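Local coordinates for nucleoprotein (Schmallenberg virus, PDB 4JNG) that encapsidates the viral RNA genome, protecting it from nucleases and forming the helical nucleocapsid that serves as template for transcription and replication, at residues B[41-46]-B[91-96]; B[72-77]-B[85-90]. All blocks are in the same frame, centred on the assembly; numbering follows the deposited sequence.

Contact 2 (72-77 with 85-90) is nested inside the loop closed by contact 1 (41-46 with 91-96). Their centres lie about 13 Å apart. The centre of buried contact 1 is about 9 Å from the centre of the chain; that of contact 2, at the surface, is about 16 Å from it. The two are bonded together: Ile-91 O is 2.9 Å from Val-74 N, and Arg-95 NH1 is 2.8 Å from Pro-87 O, both probable hydrogen bonds. RNA ties them further. U24 of chain A meets Arg-95 of contact 1 through its phosphate and Asn-76 of contact 2 through its ribose. His-77 of contact 2 continues the grip to U26 of chain A.

Contact 1: B[41-46]-B[91-96]; sequences RVFFLN and ITLHRM. With nucleotides of chain A.
A buried helix-helix contact in the protein core joins the end of helix 37-45 to the first turn of helix 93-110, where the Phe-43 ring meets Leu-93 and Met-96. The ring carries most of the contact. Phe-43 has its CG anti to the backbone N (chi1 178°), which sends the ring across to the second helix. Its CE1 lies 3.7 Å from Met-96 SD, and the sulfur stands oblique to the ring, 4.7 Å from the centroid. This is a Met-aromatic contact. Met-96 CE also packs on Phe-43 CD1. Leu-93 closes on the far end of the ring. Its CD1 is 3.8 Å from Phe-43 CE1, and its carbonyl O lies near the ring plane at the edge, by CZ. Phe-66 adds an edge-to-face ring partner to Phe-43.

The same helix start is part of the RNA-binding site. Thr-92 is its N-cap: OG1 accepts from Arg-95 N at 3.0 Å. Arg-95 then runs out extended from CG to NE, and NE donates to OP1 of U24 of chain A at 2.9 Å, nearly straight at 168°. The phosphate sits at the edge of the guanidinium. NH2 holds another phosphate, while NH1 is hydrogen-bonded to Ala-90 O as well, which should help fix the rotation of the group. On helix 37-45, Leu-45 CD2 packs against the base of U30 of chain A, 3.3 Å from its C4. Arg-41 NH2 is hydrogen-bonded to Gln-12 OE1 of a neighbouring subunit.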
loop_
_atom_site.group_PDB
_atom_site.type_symbol
_atom_site.label_atom_id
_atom_site.label_comp_id
_atom_site.label_asym_id
_atom_site.label_seq_id
_atom_site.Cartn_x
_atom_site.Cartn_y
_atom_site.Cartn_z
ATOM N N ARG B 41 -17.665 26.034 11.623
ATOM C CA ARG B 41 -18.139 25.544 10.331
ATOM C C ARG B 41 -16.972 25.205 9.409
ATOM O O ARG B 41 -16.993 24.201 8.703
ATOM C CB ARG B 41 -19.028 26.587 9.647
ATOM C CG ARG B 41 -19.259 26.290 8.175
ATOM C CD ARG B 41 -20.004 27.396 7.444
ATOM N NE ARG B 41 -20.063 27.044 6.032
ATOM C CZ ARG B 41 -20.923 26.182 5.500
ATOM N NH1 ARG B 41 -21.848 25.574 6.241
ATOM N NH2 ARG B 41 -20.860 25.932 4.201
ATOM N N VAL B 42 -15.987 26.094 9.383
ATOM C CA VAL B 42 -14.823 25.917 8.534
ATOM C C VAL B 42 -13.959 24.766 9.066
ATOM O O VAL B 42 -13.515 23.916 8.295
ATOM C CB VAL B 42 -13.989 27.204 8.443
ATOM C CG1 VAL B 42 -12.706 26.954 7.670
ATOM C CG2 VAL B 42 -14.788 28.313 7.768
ATOM N N PHE B 43 -13.737 24.730 10.375
ATOM C CA PHE B 43 -12.967 23.628 10.945
ATOM C C PHE B 43 -13.491 22.278 10.471
ATOM O O PHE B 43 -12.735 21.493 9.899
ATOM C CB PHE B 43 -12.936 23.644 12.471
ATOM C CG PHE B 43 -12.190 22.483 13.048
ATOM C CD1 PHE B 43 -10.809 22.512 13.135
ATOM C CD2 PHE B 43 -12.860 21.339 13.457
ATOM C CE1 PHE B 43 -10.110 21.425 13.634
ATOM C CE2 PHE B 43 -12.168 20.257 13.958
ATOM C CZ PHE B 43 -10.787 20.299 14.052
ATOM N N PHE B 44 -14.779 22.019 10.695
ATOM C CA PHE B 44 -15.319 20.665 10.490
ATOM C C PHE B 44 -15.448 20.241 9.030
ATOM O O PHE B 44 -15.484 19.050 8.749
ATOM C CB PHE B 44 -16.652 20.474 11.217
ATOM C CG PHE B 44 -16.506 20.355 12.701
ATOM C CD1 PHE B 44 -15.928 19.217 13.258
ATOM C CD2 PHE B 44 -16.938 21.368 13.548
ATOM C CE1 PHE B 44 -15.780 19.100 14.624
ATOM C CE2 PHE B 44 -16.787 21.254 14.919
ATOM C CZ PHE B 44 -16.199 20.120 15.457
ATOM N N LEU B 45 -15.515 21.188 8.099
ATOM C CA LEU B 45 -15.469 20.813 6.683
ATOM C C LEU B 45 -14.038 20.626 6.156
ATOM O O LEU B 45 -13.836 19.929 5.162
ATOM C CB LEU B 45 -16.237 21.816 5.827
ATOM C CG LEU B 45 -17.745 21.792 6.099
ATOM C CD1 LEU B 45 -18.395 23.080 5.626
ATOM C CD2 LEU B 45 -18.398 20.580 5.456
ATOM N N ASN B 46 -13.053 21.231 6.823
ATOM C CA ASN B 46 -11.660 21.175 6.378
ATOM C C ASN B 46 -10.767 20.325 7.276
ATOM O O ASN B 46 -9.540 20.430 7.227
ATOM C CB ASN B 46 -11.100 22.589 6.271
ATOM C CG ASN B 46 -11.726 23.369 5.141
ATOM O OD1 ASN B 46 -12.737 24.039 5.324
ATOM N ND2 ASN B 46 -11.126 23.288 3.963
ATOM N N ILE B 91 -3.354 21.315 21.971
ATOM C CA ILE B 91 -4.377 20.779 21.089
ATOM C C ILE B 91 -3.728 20.127 19.880
ATOM O O ILE B 91 -2.842 20.678 19.240
ATOM C CB ILE B 91 -5.440 21.824 20.620
ATOM C CG1 ILE B 91 -4.798 23.142 20.169
ATOM C CG2 ILE B 91 -6.434 22.102 21.733
ATOM C CD1 ILE B 91 -5.785 24.130 19.570
ATOM N N THR B 92 -4.164 18.905 19.626
ATOM C CA THR B 92 -3.976 18.256 18.352
ATOM C C THR B 92 -5.237 18.538 17.569
ATOM O O THR B 92 -6.190 19.097 18.102
ATOM C CB THR B 92 -3.836 16.735 18.544
ATOM O OG1 THR B 92 -4.985 16.246 19.241
ATOM C CG2 THR B 92 -2.596 16.427 19.352
ATOM N N LEU B 93 -5.242 18.135 16.312
ATOM C CA LEU B 93 -6.413 18.229 15.472
ATOM C C LEU B 93 -7.580 17.482 16.098
ATOM O O LEU B 93 -8.729 17.971 16.104
ATOM C CB LEU B 93 -6.101 17.672 14.083
ATOM C CG LEU B 93 -6.689 18.388 12.863
ATOM C CD1 LEU B 93 -6.732 19.899 13.037
ATOM C CD2 LEU B 93 -5.866 18.022 11.637
ATOM N N HIS B 94 -7.271 16.309 16.651
ATOM C CA HIS B 94 -8.263 15.475 17.272
ATOM C C HIS B 94 -8.854 16.133 18.512
ATOM O O HIS B 94 -10.069 16.138 18.688
ATOM C CB HIS B 94 -7.664 14.114 17.657
ATOM C CG HIS B 94 -8.694 13.088 17.987
ATOM N ND1 HIS B 94 -9.026 12.759 19.281
ATOM C CD2 HIS B 94 -9.485 12.333 17.190
ATOM C CE1 HIS B 94 -9.964 11.834 19.270
ATOM N NE2 HIS B 94 -10.264 11.562 18.014
ATOM N N ARG B 95 -7.999 16.678 19.369
ATOM C CA ARG B 95 -8.465 17.308 20.599
ATOM C C ARG B 95 -9.320 18.542 20.284
ATOM O O ARG B 95 -10.382 18.738 20.866
ATOM C CB ARG B 95 -7.287 17.685 21.493
ATOM C CG ARG B 95 -6.589 16.482 22.143
ATOM C CD ARG B 95 -5.529 16.955 23.126
ATOM N NE ARG B 95 -4.778 15.857 23.713
ATOM C CZ ARG B 95 -3.769 15.984 24.574
ATOM N NH1 ARG B 95 -3.348 17.181 24.974
ATOM N NH2 ARG B 95 -3.177 14.887 25.042
ATOM N N MET B 96 -8.833 19.335 19.336
ATOM C CA MET B 96 -9.463 20.581 18.904
ATOM C C MET B 96 -10.892 20.326 18.428
ATOM O O MET B 96 -11.823 21.036 18.801
ATOM C CB MET B 96 -8.614 21.155 17.773
ATOM C CG MET B 96 -9.047 22.499 17.257
ATOM S SD MET B 96 -7.871 23.059 16.025
ATOM C CE MET B 96 -8.803 24.495 15.493
ATOM P P U A 30 -18.336 13.895 2.048
ATOM O OP1 U A 30 -18.250 12.598 1.331
ATOM O OP2 U A 30 -17.707 15.107 1.462
ATOM O "O5'" U A 30 -19.877 14.195 2.316
ATOM C "C5'" U A 30 -20.277 14.722 3.586
ATOM C "C4'" U A 30 -21.687 15.266 3.568
ATOM O "O4'" U A 30 -21.725 16.451 4.413
ATOM C "C3'" U A 30 -22.260 15.705 2.223
ATOM O "O3'" U A 30 -22.973 14.647 1.582
ATOM C "C2'" U A 30 -23.223 16.812 2.635
ATOM O "O2'" U A 30 -24.461 16.326 3.111
ATOM C "C1'" U A 30 -22.451 17.480 3.769
ATOM N N1 U A 30 -21.505 18.509 3.310
ATOM C C2 U A 30 -21.983 19.798 3.174
ATOM O O2 U A 30 -23.135 20.108 3.429
ATOM N N3 U A 30 -21.058 20.714 2.743
ATOM C C4 U A 30 -19.736 20.482 2.429
ATOM O O4 U A 30 -19.031 21.418 2.049
ATOM C C5 U A 30 -19.320 19.122 2.584
ATOM C C6 U A 30 -20.196 18.205 3.008
ATOM P P U A 24 -4.774 11.903 22.942
ATOM O OP1 U A 24 -5.332 13.268 22.636
ATOM O OP2 U A 24 -5.684 10.735 22.956
ATOM O "O5'" U A 24 -3.617 11.587 21.901
ATOM C "C5'" U A 24 -2.452 12.414 21.782
ATOM C "C4'" U A 24 -1.444 11.749 20.878
ATOM O "O4'" U A 24 -0.831 10.622 21.568
ATOM C "C3'" U A 24 -1.999 11.142 19.599
ATOM O "O3'" U A 24 -2.169 12.112 18.580
ATOM C "C2'" U A 24 -0.925 10.117 19.258
ATOM O "O2'" U A 24 0.255 10.647 18.684
ATOM C "C1'" U A 24 -0.588 9.574 20.644
ATOM N N1 U A 24 -1.384 8.402 21.038
ATOM C C2 U A 24 -1.004 7.175 20.529
ATOM O O2 U A 24 -0.062 7.039 19.768
ATOM N N3 U A 24 -1.777 6.115 20.937
ATOM C C4 U A 24 -2.863 6.154 21.786
ATOM O O4 U A 24 -3.456 5.110 22.060
ATOM C C5 U A 24 -3.195 7.461 22.267
ATOM C C6 U A 24 -2.464 8.515 21.884
#

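Contact 2: B[72-77]-B[85-90]; sequences TVVNNH and PVPDNA. With nucleotides of chain A.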
loop_
_atom_site.group_PDB
_atom_site.type_symbol
_atom_site.label_atom_id
_atom_site.label_comp_id
_atom_site.label_asym_id
_atom_site.label_seq_id
_atom_site.Cartn_x
_atom_site.Cartn_y
_atom_site.Cartn_z
ATOM N N THR B 72 -2.560 27.163 17.348
ATOM C CA THR B 72 -1.308 26.421 17.406
ATOM C C THR B 72 -1.631 24.960 17.687
ATOM O O THR B 72 -2.187 24.627 18.735
ATOM C CB THR B 72 -0.354 26.978 18.472
ATOM O OG1 THR B 72 0.075 28.281 18.064
ATOM C CG2 THR B 72 0.883 26.088 18.621
ATOM N N VAL B 73 -1.275 24.104 16.735
ATOM C CA VAL B 73 -1.642 22.695 16.754
ATOM C C VAL B 73 -0.370 21.830 16.873
ATOM O O VAL B 73 0.616 22.067 16.178
ATOM C CB VAL B 73 -2.416 22.345 15.460
ATOM C CG1 VAL B 73 -2.893 20.900 15.468
ATOM C CG2 VAL B 73 -3.604 23.300 15.263
ATOM N N VAL B 74 -0.401 20.839 17.759
ATOM C CA VAL B 74 0.651 19.819 17.833
ATOM C C VAL B 74 0.429 18.791 16.720
ATOM O O VAL B 74 -0.651 18.217 16.598
ATOM C CB VAL B 74 0.689 19.140 19.216
ATOM C CG1 VAL B 74 1.635 17.944 19.232
ATOM C CG2 VAL B 74 1.129 20.151 20.261
ATOM N N ASN B 75 1.460 18.597 15.904
ATOM C CA ASN B 75 1.392 17.736 14.737
ATOM C C ASN B 75 2.040 16.382 15.039
ATOM O O ASN B 75 3.263 16.253 14.970
ATOM C CB ASN B 75 2.091 18.413 13.555
ATOM C CG ASN B 75 2.144 17.536 12.311
ATOM O OD1 ASN B 75 1.547 16.448 12.260
ATOM N ND2 ASN B 75 2.868 18.008 11.294
ATOM N N ASN B 76 1.205 15.403 15.393
ATOM C CA ASN B 76 1.623 14.006 15.587
ATOM C C ASN B 76 1.152 13.111 14.435
ATOM O O ASN B 76 1.178 11.884 14.535
ATOM C CB ASN B 76 1.102 13.468 16.932
ATOM C CG ASN B 76 2.054 13.743 18.086
ATOM O OD1 ASN B 76 2.922 14.603 17.999
ATOM N ND2 ASN B 76 1.900 12.997 19.172
ATOM N N HIS B 77 0.752 13.731 13.328
ATOM C CA HIS B 77 0.283 12.998 12.153
ATOM C C HIS B 77 1.422 12.570 11.231
ATOM O O HIS B 77 1.393 11.474 10.670
ATOM C CB HIS B 77 -0.702 13.844 11.367
ATOM C CG HIS B 77 -2.019 14.007 12.045
ATOM N ND1 HIS B 77 -2.990 13.033 12.020
ATOM C CD2 HIS B 77 -2.532 15.033 12.764
ATOM C CE1 HIS B 77 -4.047 13.450 12.695
ATOM N NE2 HIS B 77 -3.793 14.661 13.157
ATOM N N PRO B 85 5.454 13.345 22.662
ATOM C CA PRO B 85 4.556 13.672 23.775
ATOM C C PRO B 85 3.783 14.956 23.516
ATOM O O PRO B 85 4.353 15.895 22.981
ATOM C CB PRO B 85 5.512 13.894 24.950
ATOM C CG PRO B 85 6.787 14.309 24.315
ATOM C CD PRO B 85 6.868 13.518 23.039
ATOM N N VAL B 86 2.509 14.988 23.902
ATOM C CA VAL B 86 1.647 16.167 23.729
ATOM C C VAL B 86 1.373 16.789 25.103
ATOM O O VAL B 86 0.944 16.091 26.011
ATOM C CB VAL B 86 0.296 15.768 23.086
ATOM C CG1 VAL B 86 -0.524 16.997 22.709
ATOM C CG2 VAL B 86 0.523 14.889 21.861
ATOM N N PRO B 87 1.628 18.103 25.276
ATOM C CA PRO B 87 1.311 18.672 26.590
ATOM C C PRO B 87 -0.183 18.545 26.916
ATOM O O PRO B 87 -1.005 18.396 26.009
ATOM C CB PRO B 87 1.740 20.136 26.457
ATOM C CG PRO B 87 2.738 20.141 25.351
ATOM C CD PRO B 87 2.313 19.068 24.402
ATOM N N ASP B 88 -0.529 18.579 28.197
ATOM C CA ASP B 88 -1.909 18.351 28.619
ATOM C C ASP B 88 -2.845 19.486 28.190
ATOM O O ASP B 88 -4.032 19.256 27.986
ATOM C CB ASP B 88 -1.991 18.130 30.136
ATOM C CG ASP B 88 -1.506 16.743 30.563
ATOM O OD1 ASP B 88 -1.391 15.832 29.709
ATOM O OD2 ASP B 88 -1.254 16.556 31.771
ATOM N N ASN B 89 -2.304 20.693 28.042
ATOM C CA ASN B 89 -3.074 21.849 27.585
ATOM C C ASN B 89 -2.831 22.186 26.126
ATOM O O ASN B 89 -3.209 23.264 25.674
ATOM C CB ASN B 89 -2.747 23.062 28.442
ATOM C CG ASN B 89 -3.096 22.851 29.895
ATOM O OD1 ASN B 89 -3.694 21.837 30.258
ATOM N ND2 ASN B 89 -2.732 23.814 30.739
ATOM N N ALA B 90 -2.211 21.263 25.387
ATOM C CA ALA B 90 -2.004 21.459 23.961
ATOM C C ALA B 90 -3.144 20.824 23.191
ATOM O O ALA B 90 -3.808 19.898 23.686
ATOM C CB ALA B 90 -0.676 20.868 23.520
ATOM P P U A 24 -4.774 11.903 22.942
ATOM O OP1 U A 24 -5.332 13.268 22.636
ATOM O OP2 U A 24 -5.684 10.735 22.956
ATOM O "O5'" U A 24 -3.617 11.587 21.901
ATOM C "C5'" U A 24 -2.452 12.414 21.782
ATOM C "C4'" U A 24 -1.444 11.749 20.878
ATOM O "O4'" U A 24 -0.831 10.622 21.568
ATOM C "C3'" U A 24 -1.999 11.142 19.599
ATOM O "O3'" U A 24 -2.169 12.112 18.580
ATOM C "C2'" U A 24 -0.925 10.117 19.258
ATOM O "O2'" U A 24 0.255 10.647 18.684
ATOM C "C1'" U A 24 -0.588 9.574 20.644
ATOM N N1 U A 24 -1.384 8.402 21.038
ATOM C C2 U A 24 -1.004 7.175 20.529
ATOM O O2 U A 24 -0.062 7.039 19.768
ATOM N N3 U A 24 -1.777 6.115 20.937
ATOM C C4 U A 24 -2.863 6.154 21.786
ATOM O O4 U A 24 -3.456 5.110 22.060
ATOM C C5 U A 24 -3.195 7.461 22.267
ATOM C C6 U A 24 -2.464 8.515 21.884
ATOM P P U A 26 -3.716 9.764 11.993
ATOM O OP1 U A 26 -3.382 10.517 10.761
ATOM O OP2 U A 26 -4.890 10.163 12.805
ATOM O "O5'" U A 26 -3.894 8.215 11.639
ATOM C "C5'" U A 26 -3.209 7.598 10.528
ATOM C "C4'" U A 26 -3.566 6.128 10.429
ATOM O "O4'" U A 26 -3.313 5.480 11.704
ATOM C "C3'" U A 26 -5.022 5.803 10.121
ATOM O "O3'" U A 26 -5.296 5.758 8.722
ATOM C "C2'" U A 26 -5.181 4.395 10.693
ATOM O "O2'" U A 26 -4.848 3.361 9.788
ATOM C "C1'" U A 26 -4.229 4.419 11.891
ATOM N N1 U A 26 -4.920 4.611 13.175
ATOM C C2 U A 26 -5.319 3.482 13.863
ATOM O O2 U A 26 -5.105 2.350 13.463
ATOM N N3 U A 26 -5.968 3.727 15.048
ATOM C C4 U A 26 -6.265 4.957 15.599
ATOM O O4 U A 26 -6.859 5.011 16.677
ATOM C C5 U A 26 -5.834 6.077 14.819
ATOM C C6 U A 26 -5.198 5.871 13.660
ATOM P P U A 25 -3.437 12.052 17.596
ATOM O OP1 U A 25 -3.494 13.339 16.865
ATOM O OP2 U A 25 -4.619 11.577 18.354
ATOM O "O5'" U A 25 -2.998 10.950 16.537
ATOM C "C5'" U A 25 -1.823 11.136 15.739
ATOM C "C4'" U A 25 -1.427 9.820 15.125
ATOM O "O4'" U A 25 -1.204 8.844 16.176
ATOM C "C3'" U A 25 -2.483 9.182 14.239
ATOM O "O3'" U A 25 -2.427 9.774 12.942
ATOM C "C2'" U A 25 -2.086 7.708 14.278
ATOM O "O2'" U A 25 -1.065 7.415 13.351
ATOM C "C1'" U A 25 -1.550 7.555 15.704
ATOM N N1 U A 25 -2.461 6.919 16.674
ATOM C C2 U A 25 -2.401 5.541 16.788
ATOM O O2 U A 25 -1.657 4.853 16.111
ATOM N N3 U A 25 -3.250 5.000 17.721
ATOM C C4 U A 25 -4.131 5.675 18.540
ATOM O O4 U A 25 -4.828 5.042 19.335
ATOM C C5 U A 25 -4.130 7.098 18.368
ATOM C C6 U A 25 -3.312 7.658 17.468
#
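Val-74 and Val-86 meet obliquely, each using one methyl branch. Val-74 CG1 faces Val-86 CG2 at 4.2 Å. Its other branch, CG2, turns to the type I turn Pro-87 to Ala-90 and lies 3.8 Å from Ala-90 CB. With CG1 anti to the backbone N (chi1 172°), the two methyls of Val-74 are divided between these partners. Pro-87 CD adds a looser touch on CG2.

Val-86 CG2 also meets the amide of Asn-76, whose ND2 is 3.6 Å away. These side chains cross at a slant too. ND2 does two polar jobs beside that methyl. It donates to O2' of U24 of chain A at 2.9 Å with an angle of 156°, and it is bonded to Asn-84 O. These two bonds should hold the amide in place against the ribose. Val-86 CG2 itself packs on C4' of the same nucleotide, so methyl and amide share the sugar.

The chain then bends into the RNA. Asn-75 OD1 accepts from His-77 N, forming an Asx turn. His-77 belongs to the RNA-binding site. Its ND1 donates to OP1 of U26 of chain A at 2.8 Å, with the oxygen at the ring edge and in its plane. C5' of U25 of chain A lies over one face of the ring.

Strand 69-74 pairs antiparallel with strand 61-66 and ends here, the loop 85-90 leading on to helix 93-110. Asn-75 ND2 bonds to Leu-54 O of helix 47-56, and His-77 touches Lys-51 and Leu-54 of that helix and Leu-93 of helix 93-110.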